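Response regulator receiver protein (PDB 5TE9) probably acts as a CheY-like receiver in two-component signalling, accepting a phosphoryl group on an aspartate from a partner histidine kinase. Local coordinates at residues T33-A36 / F37-K41; F136-V139 / V140-I143. All coordinates share one frame; numbering follows the deposited sequence.

Contact 1 of 2, residues T33-A36 / F37-K41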
ATOM      1  N   THR A  33     -12.676   1.208   8.645  1.00 39.52           N
ATOM      2  CA  THR A  33     -11.736   0.297   8.015  1.00 37.16           C
ATOM      3  C   THR A  33     -12.228  -0.141   6.639  1.00 39.33           C
ATOM      4  O   THR A  33     -11.439  -0.213   5.692  1.00 43.71           O
ATOM      5  CB  THR A  33     -11.497  -0.898   8.929  1.00 38.54           C
ATOM      6  OG1 THR A  33     -11.035  -0.428  10.209  1.00 35.18           O
ATOM      7  CG2 THR A  33     -10.464  -1.809   8.328  1.00 33.14           C
ATOM      8  N   ARG A  34     -13.529  -0.415   6.503  1.00 44.30           N
ATOM      9  CA  ARG A  34     -14.082  -0.827   5.213  1.00 47.72           C
ATOM     10  C   ARG A  34     -13.842   0.233   4.152  1.00 49.06           C
ATOM     11  O   ARG A  34     -13.384  -0.069   3.043  1.00 48.29           O
ATOM     12  CB  ARG A  34     -15.581  -1.112   5.345  1.00 52.22           C
ATOM     13  CG  ARG A  34     -15.902  -2.570   5.625  1.00 59.16           C
ATOM     14  CD  ARG A  34     -17.379  -2.799   5.937  1.00 71.16           C
ATOM     15  NE  ARG A  34     -17.632  -4.203   6.256  1.00 77.62           N
ATOM     16  CZ  ARG A  34     -18.726  -4.654   6.862  1.00 88.12           C
ATOM     17  NH1 ARG A  34     -19.685  -3.808   7.224  1.00 99.77           N
ATOM     18  NH2 ARG A  34     -18.865  -5.951   7.110  1.00 85.25           N
ATOM     19  N   GLU A  35     -14.149   1.486   4.484  1.00 53.83           N
ATOM     20  CA  GLU A  35     -13.979   2.575   3.537  1.00 57.69           C
ATOM     21  C   GLU A  35     -12.511   2.835   3.247  1.00 53.49           C
ATOM     22  O   GLU A  35     -12.172   3.200   2.117  1.00 63.05           O
ATOM     23  CB  GLU A  35     -14.661   3.832   4.068  1.00 64.20           C
ATOM     24  CG  GLU A  35     -16.166   3.714   4.074  1.00 75.05           C
ATOM     25  CD  GLU A  35     -16.836   4.761   4.943  1.00 84.57           C
ATOM     26  OE1 GLU A  35     -16.264   5.867   5.115  1.00 87.56           O
ATOM     27  OE2 GLU A  35     -17.932   4.457   5.467  1.00 85.75           O
ATOM     28  N   ALA A  36     -11.633   2.656   4.241  1.00 45.66           N
ATOM     29  CA  ALA A  36     -10.197   2.814   4.012  1.00 43.97           C
ATOM     30  C   ALA A  36      -9.694   1.800   2.992  1.00 46.99           C
ATOM     31  O   ALA A  36      -9.029   2.168   2.018  1.00 48.37           O
ATOM     32  CB  ALA A  36      -9.430   2.676   5.328  1.00 41.24           C
ATOM     33  N   PHE A  37     -10.008   0.515   3.207  1.00 48.15           N
ATOM     34  CA  PHE A  37      -9.687  -0.539   2.246  1.00 47.33           C
ATOM     35  C   PHE A  37     -10.293  -0.253   0.877  1.00 51.04           C
ATOM     36  O   PHE A  37      -9.696  -0.574  -0.158  1.00 53.16           O
ATOM     37  CB  PHE A  37     -10.207  -1.888   2.750  1.00 45.80           C
ATOM     38  CG  PHE A  37      -9.322  -2.539   3.756  1.00 50.75           C
ATOM     39  CD1 PHE A  37      -8.753  -1.807   4.785  1.00 46.70           C
ATOM     40  CD2 PHE A  37      -9.056  -3.894   3.679  1.00 52.07           C
ATOM     41  CE1 PHE A  37      -7.935  -2.413   5.705  1.00 38.47           C
ATOM     42  CE2 PHE A  37      -8.238  -4.497   4.606  1.00 47.13           C
ATOM     43  CZ  PHE A  37      -7.683  -3.751   5.617  1.00 40.13           C
ATOM     44  N   ASP A  38     -11.498   0.309   0.857  1.00 49.09           N
ATOM     45  CA  ASP A  38     -12.171   0.602  -0.404  1.00 53.12           C
ATOM     46  C   ASP A  38     -11.530   1.784  -1.125  1.00 51.39           C
ATOM     47  O   ASP A  38     -11.157   1.671  -2.293  1.00 53.54           O
ATOM     48  CB  ASP A  38     -13.648   0.874  -0.146  1.00 68.61           C
ATOM     49  CG  ASP A  38     -14.510   0.523  -1.332  1.00 90.64           C
ATOM     50  OD1 ASP A  38     -14.453  -0.650  -1.757  1.00 98.86           O
ATOM     51  OD2 ASP A  38     -15.242   1.407  -1.836  1.00100.65           O
ATOM     52  N   TYR A  39     -11.422   2.933  -0.451  1.00 51.78           N
ATOM     53  CA  TYR A  39     -10.952   4.142  -1.116  1.00 59.49           C
ATOM     54  C   TYR A  39      -9.489   4.023  -1.532  1.00 59.54           C
ATOM     55  O   TYR A  39      -9.100   4.570  -2.564  1.00 57.45           O
ATOM     56  CB  TYR A  39     -11.134   5.372  -0.222  1.00 68.49           C
ATOM     57  CG  TYR A  39     -12.535   5.622   0.303  1.00 90.95           C
ATOM     58  CD1 TYR A  39     -13.661   5.170  -0.384  1.00102.04           C
ATOM     59  CD2 TYR A  39     -12.739   6.321   1.496  1.00 99.57           C
ATOM     60  CE1 TYR A  39     -14.946   5.407   0.099  1.00105.49           C
ATOM     61  CE2 TYR A  39     -14.023   6.560   1.984  1.00104.11           C
ATOM     62  CZ  TYR A  39     -15.117   6.100   1.280  1.00106.90           C
ATOM     63  OH  TYR A  39     -16.388   6.331   1.755  1.00113.18           O
ATOM     64  N   TYR A  40      -8.664   3.312  -0.767  1.00 45.88           N
ATOM     65  CA  TYR A  40      -7.251   3.201  -1.106  1.00 43.21           C
ATOM     66  C   TYR A  40      -6.913   1.916  -1.845  1.00 42.87           C
ATOM     67  O   TYR A  40      -5.733   1.617  -2.034  1.00 48.53           O
ATOM     68  CB  TYR A  40      -6.398   3.350   0.146  1.00 36.22           C
ATOM     69  CG  TYR A  40      -6.512   4.747   0.697  1.00 40.15           C
ATOM     70  CD1 TYR A  40      -5.741   5.777   0.196  1.00 43.24           C
ATOM     71  CD2 TYR A  40      -7.413   5.046   1.680  1.00 39.32           C
ATOM     72  CE1 TYR A  40      -5.855   7.057   0.683  1.00 44.97           C
ATOM     73  CE2 TYR A  40      -7.540   6.319   2.172  1.00 44.19           C
ATOM     74  CZ  TYR A  40      -6.756   7.320   1.680  1.00 48.28           C
ATOM     75  OH  TYR A  40      -6.894   8.592   2.187  1.00 58.29           O
ATOM     76  N   LYS A  41      -7.916   1.162  -2.287  1.00 43.09           N
ATOM     77  CA  LYS A  41      -7.725   0.080  -3.251  1.00 40.56           C
ATOM     78  C   LYS A  41      -6.858  -1.033  -2.681  1.00 39.06           C
ATOM     79  O   LYS A  41      -5.919  -1.511  -3.321  1.00 49.71           O
ATOM     80  CB  LYS A  41      -7.131   0.603  -4.563  1.00 43.57           C
ATOM     81  CG  LYS A  41      -8.128   1.267  -5.478  1.00 54.70           C
ATOM     82  CD  LYS A  41      -7.499   2.515  -6.083  1.00 61.67           C
ATOM     83  CE  LYS A  41      -7.686   2.598  -7.578  1.00 62.89           C
ATOM     84  NZ  LYS A  41      -6.955   1.549  -8.305  1.00 63.44           N
TER

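Contact 2 of 2, residues F136-V139 / V140-I143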
ATOM      1  N   PHE A 136      -3.441   1.407   9.339  1.00 42.03           N
ATOM      2  CA  PHE A 136      -3.198   0.111   8.724  1.00 40.10           C
ATOM      3  C   PHE A 136      -1.831   0.073   8.066  1.00 43.69           C
ATOM      4  O   PHE A 136      -1.159  -0.966   8.070  1.00 46.03           O
ATOM      5  CB  PHE A 136      -4.273  -0.217   7.706  1.00 40.84           C
ATOM      6  CG  PHE A 136      -4.068  -1.537   7.026  1.00 42.64           C
ATOM      7  CD1 PHE A 136      -4.437  -2.719   7.649  1.00 48.43           C
ATOM      8  CD2 PHE A 136      -3.503  -1.601   5.773  1.00 41.84           C
ATOM      9  CE1 PHE A 136      -4.255  -3.947   7.024  1.00 44.99           C
ATOM     10  CE2 PHE A 136      -3.322  -2.820   5.150  1.00 43.45           C
ATOM     11  CZ  PHE A 136      -3.706  -3.994   5.772  1.00 38.50           C
ATOM     12  N   VAL A 137      -1.396   1.196   7.499  1.00 38.52           N
ATOM     13  CA  VAL A 137      -0.061   1.228   6.923  1.00 38.54           C
ATOM     14  C   VAL A 137       0.981   1.027   8.022  1.00 44.72           C
ATOM     15  O   VAL A 137       1.948   0.280   7.844  1.00 49.73           O
ATOM     16  CB  VAL A 137       0.148   2.532   6.128  1.00 43.49           C
ATOM     17  CG1 VAL A 137       1.626   2.851   5.975  1.00 43.24           C
ATOM     18  CG2 VAL A 137      -0.523   2.413   4.759  1.00 41.62           C
ATOM     19  N   GLU A 138       0.759   1.623   9.197  1.00 46.11           N
ATOM     20  CA  GLU A 138       1.686   1.421  10.303  1.00 55.22           C
ATOM     21  C   GLU A 138       1.676  -0.026  10.782  1.00 54.61           C
ATOM     22  O   GLU A 138       2.733  -0.582  11.098  1.00 54.91           O
ATOM     23  CB  GLU A 138       1.371   2.380  11.446  1.00 65.10           C
ATOM     24  CG  GLU A 138       2.152   3.689  11.326  1.00 77.41           C
ATOM     25  CD  GLU A 138       3.677   3.489  11.419  1.00 82.06           C
ATOM     26  OE1 GLU A 138       4.146   2.743  12.305  1.00 83.70           O
ATOM     27  OE2 GLU A 138       4.416   4.078  10.601  1.00 81.92           O
ATOM     28  N   VAL A 139       0.510  -0.666  10.820  1.00 51.38           N
ATOM     29  CA  VAL A 139       0.479  -2.095  11.132  1.00 48.14           C
ATOM     30  C   VAL A 139       1.420  -2.849  10.209  1.00 45.25           C
ATOM     31  O   VAL A 139       2.286  -3.613  10.652  1.00 51.24           O
ATOM     32  CB  VAL A 139      -0.954  -2.648  11.026  1.00 45.59           C
ATOM     33  CG1 VAL A 139      -0.936  -4.161  11.143  1.00 47.01           C
ATOM     34  CG2 VAL A 139      -1.822  -2.066  12.100  1.00 50.81           C
ATOM     35  N   VAL A 140       1.266  -2.632   8.904  1.00 41.97           N
ATOM     36  CA  VAL A 140       2.099  -3.316   7.929  1.00 39.97           C
ATOM     37  C   VAL A 140       3.579  -3.038   8.207  1.00 45.03           C
ATOM     38  O   VAL A 140       4.417  -3.947   8.141  1.00 47.85           O
ATOM     39  CB  VAL A 140       1.667  -2.903   6.507  1.00 44.16           C
ATOM     40  CG1 VAL A 140       2.722  -3.278   5.472  1.00 40.29           C
ATOM     41  CG2 VAL A 140       0.304  -3.546   6.172  1.00 36.60           C
ATOM     42  N   ARG A 141       3.914  -1.795   8.575  1.00 42.83           N
ATOM     43  CA  ARG A 141       5.300  -1.467   8.881  1.00 59.22           C
ATOM     44  C   ARG A 141       5.801  -2.248  10.087  1.00 60.95           C
ATOM     45  O   ARG A 141       6.935  -2.736  10.089  1.00 69.16           O
ATOM     46  CB  ARG A 141       5.449   0.032   9.135  1.00 65.32           C
ATOM     47  CG  ARG A 141       5.353   0.890   7.903  1.00 64.69           C
ATOM     48  CD  ARG A 141       5.621   2.346   8.238  1.00 60.68           C
ATOM     49  NE  ARG A 141       7.007   2.591   8.620  1.00 58.47           N
ATOM     50  CZ  ARG A 141       7.398   2.870   9.855  1.00 63.20           C
ATOM     51  NH1 ARG A 141       6.509   2.923  10.828  1.00 61.20           N
ATOM     52  NH2 ARG A 141       8.679   3.098  10.120  1.00 70.15           N
ATOM     53  N   ARG A 142       4.966  -2.379  11.122  1.00 61.27           N
ATOM     54  CA  ARG A 142       5.382  -2.971  12.386  1.00 63.94           C
ATOM     55  C   ARG A 142       5.539  -4.483  12.316  1.00 67.78           C
ATOM     56  O   ARG A 142       6.048  -5.079  13.272  1.00 74.53           O
ATOM     57  CB  ARG A 142       4.375  -2.626  13.486  1.00 59.45           C
ATOM     58  CG  ARG A 142       4.084  -1.148  13.636  1.00 57.73           C
ATOM     59  CD  ARG A 142       4.547  -0.622  14.951  1.00 59.74           C
ATOM     60  NE  ARG A 142       3.965   0.671  15.279  1.00 59.84           N
ATOM     61  CZ  ARG A 142       2.832   0.815  15.957  1.00 62.81           C
ATOM     62  NH1 ARG A 142       2.166  -0.255  16.353  1.00 66.78           N
ATOM     63  NH2 ARG A 142       2.368   2.024  16.246  1.00 62.44           N
ATOM     64  N   ILE A 143       5.117  -5.117  11.227  1.00 52.02           N
ATOM     65  CA  ILE A 143       5.080  -6.567  11.126  1.00 53.39           C
ATOM     66  C   ILE A 143       6.077  -6.980  10.063  1.00 53.65           C
ATOM     67  O   ILE A 143       5.895  -6.667   8.879  1.00 55.35           O
ATOM     68  CB  ILE A 143       3.666  -7.074  10.811  1.00 58.98           C
ATOM     69  CG1 ILE A 143       2.748  -6.778  11.999  1.00 59.87           C
ATOM     70  CG2 ILE A 143       3.680  -8.559  10.499  1.00 56.78           C
ATOM     71  CD1 ILE A 143       1.368  -7.286  11.834  1.00 50.77           C
TER

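Contact 1 of 2, residues T33-A36 / F37-K41
Phe37 packs back on Thr33, one turn earlier on the same helix. The two side chains run alongside each other, and the methyl CG2 of Thr33 meets Phe37 CE1 at 3.7 Å. That CG2 stands anti to the backbone N, while the hydroxyl lies beside that N and bonds to the carbonyl of Val131. The amide Phe37 N also donates to Thr33 O at 3.0 Å, nearly straight at 179°. Asp38 N continues the helical pattern to Arg34 O. Tyr39 N reaches Glu35 O at 2.7 Å. That same carbonyl oxygen lies over one face of the Tyr39 ring, toward its rim. The extended Glu35 chain follows the ring outward: Glu35 CB touches Tyr39 CE2 at 3.5 Å, and carboxylate and ring planes are 43° apart. Tyr40 N bonds to Ala36 O at 3.0 Å, and this oxygen also sits at the edge of the Tyr40 ring, 3.3 Å from Tyr40 CD2. Lys41, with positive phi, is the C-prime residue of a Schellman motif that ends the helix. Helix 27-39 links strands 19-23 and 46-49 in a beta-alpha-beta unit. Phe37 lies on Ile20 and Leu46 of these strands, and meets Phe136 of helix 133-142 edge-to-face.

Contact 2 of 2, residues F136-V139 / V140-I143
Phe136 presents one ring face to Val140, a turn further along the helix. The methyl Val140 CG2 makes a CH-pi contact, 4.3 Å from the centroid of the Phe136 ring and 28° off its normal. It sits nearest the rim, at 3.8 Å from Phe136 CE2. With CG anti to the backbone N, beside the carbonyl carbon, the Phe136 ring comes toward Val140, and the place beside its own backbone N puts Val140 CG2 against the preceding turn. Val140 N donates to Phe136 O at 3.1 Å. Val137 accepts through its carbonyl from Arg141 N, and its side chain packs against Phe148 and against Tyr40 of the second subunit.

These residues lie on helix 133-142, the last helix of the CheY-like receiver fold. It follows strand 126-128, an outermost strand of the chain's parallel sheet.

Glu138 faces two arginines. Its chain bends at chi2 (-63°), which carries the carboxylate forward to the next turn. Glu138 OE2 forms a salt bridge with Arg141 NH1, but the modelled 2.4 Å is too short to be taken at face value. The Glu138 and Arg141 side chains run alongside each other, with carboxylate and guanidinium planes 50° apart. The Arg142 side chain crosses Glu138 at a slant, and its NE makes a long salt bridge to Glu138 OE1, 3.6 Å apart. Arg142 NH1 has a stronger partner in the carbonyl of Tyr126, and Arg141 NE bonds to the Tyr39 carbonyl of the second subunit.

Val139 is buried over Ile127 and Val104. Its CG1 lies alongside Ile143, 3.9 Å from Ile143 CD1. Ile143 also touches Val104.

How the contacts relate
Contacts 1 and 2 lie on different helices of one receiver domain, with centres about 15 Å apart. The helices touch through their phenylalanines. Each has a buried side, but they serve different strands: residues 33-41 pack on strands 19-23 and 46-49, residues 136-143 on 126-128, 103-107 and 146-152. Their less buried sides differ in chemistry. Contact 1 carries Arg34, Asp38 and Tyr39 on its exposed side, with no salt bridge between its segments, whereas contact 2 has a carboxylate between two arginines. Both reach the second subunit. The Tyr39 carbonyl bonds to Arg141, and Lys41 more weakly to the carbonyl of Ile143, of the other chain, so the helix ends form part of the dimer interface.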